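Local coordinates for protein esterase Rv0045c (Mycobacterium tuberculosis, PDB 6WYN) that hydrolyses carboxylic esters as a monomeric serine esterase, preferring short, straight-chain alkyl esters, and likely takes part in ester and lipid metabolism, at residues I73-W78 against L110-P115. Sequence-based numbering, arbitrary orientation.
Sequences ISALRW and LAVDLP
Ile73 reaches Val112 and Pro115 with two different branches. Its CG2, anti to the backbone N, presses on Val112 CG1 at 3.4 Å, a tight methyl-methyl contact. Its CD1 touches Pro115 CD and CG, 3.8 Å from CD. Leu137 of helix 130-144 packs on Ile73 and Val112, and Asn133 on Pro115. Further along, the Ala75 methyl touches both Val112 and Leu110. Leu110 CG is anti to the backbone N (chi1 -169°), and chi2 of 71° then turns CD1 to 3.8 Å from Ala75 CB. The same CD1 meets the base of Arg77 at CB; Arg77 NH1 makes a salt bridge with Glu66 of strand 65-70. The backbones pair as antiparallel strands within the mixed central sheet of the alpha/beta hydrolase fold. Strand 73-78 lies between strands 65-70 and 109-112. Leu76 and Ala111 form the hydrogen-bonded pair, with Leu76 N to Ala111 O at 2.8 Å and Ala111 N to Leu76 O at 2.9 Å. On their face, the Ala111 methyl meets the Trp78 ring at its edge, near the ring plane, 4.3 Å from NE1. Asp113 N donates a hydrogen bond to Ser74 O at 2.9 Å. Asp113 OD2 lies beside Ser74 CB, forms a salt bridge with Arg67 and accepts a hydrogen bond from His119 N.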
ATOM      1  N   ILE A  73       4.667  14.348  -2.574  1.00 13.38           N
ATOM      2  CA  ILE A  73       4.306  12.961  -3.024  1.00 12.45           C
ATOM      3  C   ILE A  73       5.227  12.491  -4.167  1.00 12.18           C
ATOM      4  O   ILE A  73       5.265  13.153  -5.218  1.00 12.23           O
ATOM      5  CB  ILE A  73       2.845  12.886  -3.480  1.00 13.02           C
ATOM      6  CG1 ILE A  73       1.903  13.304  -2.345  1.00 12.30           C
ATOM      7  CG2 ILE A  73       2.526  11.466  -3.996  1.00 13.36           C
ATOM      8  CD1 ILE A  73       2.159  12.552  -1.065  1.00 12.41           C
ATOM      9  N   SER A  74       5.872  11.341  -3.969  1.00 10.81           N
ATOM     10  CA  SER A  74       6.587  10.582  -5.013  1.00 10.56           C
ATOM     11  C   SER A  74       5.712   9.391  -5.430  1.00 11.00           C
ATOM     12  O   SER A  74       4.888   8.944  -4.598  1.00 11.43           O
ATOM     13  CB  SER A  74       7.926  10.165  -4.513  1.00 10.83           C
ATOM     14  OG  SER A  74       8.724   9.775  -5.617  1.00 10.67           O
ATOM     15  N   ALA A  75       5.848   8.917  -6.667  1.00 10.04           N
ATOM     16  CA  ALA A  75       5.076   7.774  -7.173  1.00  9.97           C
ATOM     17  C   ALA A  75       5.891   7.089  -8.259  1.00 10.07           C
ATOM     18  O   ALA A  75       6.862   7.734  -8.799  1.00 10.06           O
ATOM     19  CB  ALA A  75       3.719   8.180  -7.663  1.00  9.10           C
ATOM     20  N   LEU A  76       5.577   5.818  -8.493  1.00  9.32           N
ATOM     21  CA  LEU A  76       6.045   5.089  -9.706  1.00 10.19           C
ATOM     22  C   LEU A  76       4.934   5.102 -10.736  1.00 10.22           C
ATOM     23  O   LEU A  76       3.796   4.690 -10.423  1.00 10.15           O
ATOM     24  CB  LEU A  76       6.423   3.665  -9.313  1.00 11.17           C
ATOM     25  CG  LEU A  76       7.586   3.549  -8.349  1.00 11.81           C
ATOM     26  CD1 LEU A  76       7.852   2.098  -8.003  1.00 12.78           C
ATOM     27  CD2 LEU A  76       8.826   4.192  -8.937  1.00 12.54           C
ATOM     28  N   ARG A  77       5.250   5.562 -11.942  1.00 11.57           N
ATOM     29  CA  ARG A  77       4.298   5.619 -13.073  1.00 11.79           C
ATOM     30  C   ARG A  77       4.707   4.533 -14.059  1.00 11.83           C
ATOM     31  O   ARG A  77       5.845   4.600 -14.606  1.00 11.14           O
ATOM     32  CB  ARG A  77       4.246   7.008 -13.723  1.00 12.94           C
ATOM     33  CG  ARG A  77       3.163   7.146 -14.780  1.00 13.16           C
ATOM     34  CD  ARG A  77       2.876   8.584 -15.163  1.00 14.39           C
ATOM     35  NE  ARG A  77       4.080   9.139 -15.779  1.00 14.62           N
ATOM     36  CZ  ARG A  77       4.329  10.439 -15.919  1.00 14.74           C
ATOM     37  NH1 ARG A  77       5.483  10.825 -16.444  1.00 15.06           N
ATOM     38  NH2 ARG A  77       3.425  11.322 -15.563  1.00 14.53           N
ATOM     39  N   TRP A  78       3.794   3.582 -14.270  1.00 11.75           N
ATOM     40  CA  TRP A  78       4.003   2.366 -15.097  1.00 12.34           C
ATOM     41  C   TRP A  78       3.257   2.504 -16.411  1.00 13.12           C
ATOM     42  O   TRP A  78       2.073   2.914 -16.365  1.00 12.47           O
ATOM     43  CB  TRP A  78       3.473   1.144 -14.358  1.00 12.25           C
ATOM     44  CG  TRP A  78       4.167   0.857 -13.068  1.00 10.91           C
ATOM     45  CD1 TRP A  78       3.953   1.411 -11.824  1.00 11.65           C
ATOM     46  CD2 TRP A  78       5.184  -0.126 -12.913  1.00 10.83           C
ATOM     47  NE1 TRP A  78       4.776   0.818 -10.907  1.00 10.64           N
ATOM     48  CE2 TRP A  78       5.524  -0.146 -11.545  1.00 11.44           C
ATOM     49  CE3 TRP A  78       5.793  -1.017 -13.802  1.00 11.19           C
ATOM     50  CZ2 TRP A  78       6.495  -1.013 -11.054  1.00 12.14           C
ATOM     51  CZ3 TRP A  78       6.731  -1.889 -13.303  1.00 11.82           C
ATOM     52  CH2 TRP A  78       7.071  -1.892 -11.949  1.00 12.09           C
ATOM     53  N   LEU A 110      -0.396   3.939 -11.495  1.00 11.16           N
ATOM     54  CA  LEU A 110       0.375   4.862 -10.636  1.00 11.49           C
ATOM     55  C   LEU A 110       0.397   4.226  -9.258  1.00 10.57           C
ATOM     56  O   LEU A 110      -0.689   4.064  -8.653  1.00 11.02           O
ATOM     57  CB  LEU A 110      -0.271   6.251 -10.633  1.00 11.58           C
ATOM     58  CG  LEU A 110       0.587   7.342  -9.999  1.00 13.11           C
ATOM     59  CD1 LEU A 110       1.767   7.679 -10.886  1.00 13.09           C
ATOM     60  CD2 LEU A 110      -0.205   8.615  -9.708  1.00 12.51           C
ATOM     61  N   ALA A 111       1.574   3.901  -8.781  1.00 10.20           N
ATOM     62  CA  ALA A 111       1.776   3.389  -7.417  1.00 10.04           C
ATOM     63  C   ALA A 111       2.394   4.515  -6.582  1.00 10.30           C
ATOM     64  O   ALA A 111       3.540   4.906  -6.795  1.00  8.85           O
ATOM     65  CB  ALA A 111       2.599   2.126  -7.458  1.00  9.72           C
ATOM     66  N   VAL A 112       1.581   5.010  -5.669  1.00 10.78           N
ATOM     67  CA  VAL A 112       2.008   6.215  -4.933  1.00 11.32           C
ATOM     68  C   VAL A 112       2.712   5.896  -3.629  1.00 11.40           C
ATOM     69  O   VAL A 112       2.324   4.939  -2.995  1.00 12.83           O
ATOM     70  CB  VAL A 112       0.781   7.094  -4.647  1.00 13.14           C
ATOM     71  CG1 VAL A 112       1.191   8.367  -3.971  1.00 15.40           C
ATOM     72  CG2 VAL A 112      -0.008   7.396  -5.908  1.00 15.73           C
ATOM     73  N   ASP A 113       3.739   6.672  -3.298  1.00 10.57           N
ATOM     74  CA  ASP A 113       4.332   6.628  -1.940  1.00 10.44           C
ATOM     75  C   ASP A 113       3.480   7.520  -1.027  1.00 11.27           C
ATOM     76  O   ASP A 113       3.352   8.698  -1.320  1.00 11.10           O
ATOM     77  CB  ASP A 113       5.790   7.076  -1.908  1.00 11.05           C
ATOM     78  CG  ASP A 113       6.809   6.119  -2.528  1.00 11.43           C
ATOM     79  OD1 ASP A 113       6.574   4.887  -2.464  1.00 10.34           O
ATOM     80  OD2 ASP A 113       7.858   6.607  -3.068  1.00 10.41           O
ATOM     81  N   LEU A 114       2.830   6.938  -0.021  1.00 11.13           N
ATOM     82  CA  LEU A 114       2.057   7.681   0.972  1.00 11.69           C
ATOM     83  C   LEU A 114       3.020   8.630   1.693  1.00 11.22           C
ATOM     84  O   LEU A 114       4.178   8.323   1.873  1.00 10.92           O
ATOM     85  CB  LEU A 114       1.387   6.725   1.965  1.00 12.09           C
ATOM     86  CG  LEU A 114       0.271   5.827   1.421  1.00 12.69           C
ATOM     87  CD1 LEU A 114      -0.260   5.027   2.574  1.00 14.34           C
ATOM     88  CD2 LEU A 114      -0.844   6.605   0.711  1.00 13.75           C
ATOM     89  N   PRO A 115       2.534   9.783   2.196  1.00 11.81           N
ATOM     90  CA  PRO A 115       3.323  10.605   3.108  1.00 11.90           C
ATOM     91  C   PRO A 115       4.012   9.714   4.133  1.00 12.40           C
ATOM     92  O   PRO A 115       3.450   8.719   4.663  1.00 14.07           O
ATOM     93  CB  PRO A 115       2.279  11.535   3.713  1.00 12.27           C
ATOM     94  CG  PRO A 115       1.289  11.684   2.625  1.00 12.86           C
ATOM     95  CD  PRO A 115       1.205  10.334   1.932  1.00 12.50           C
TER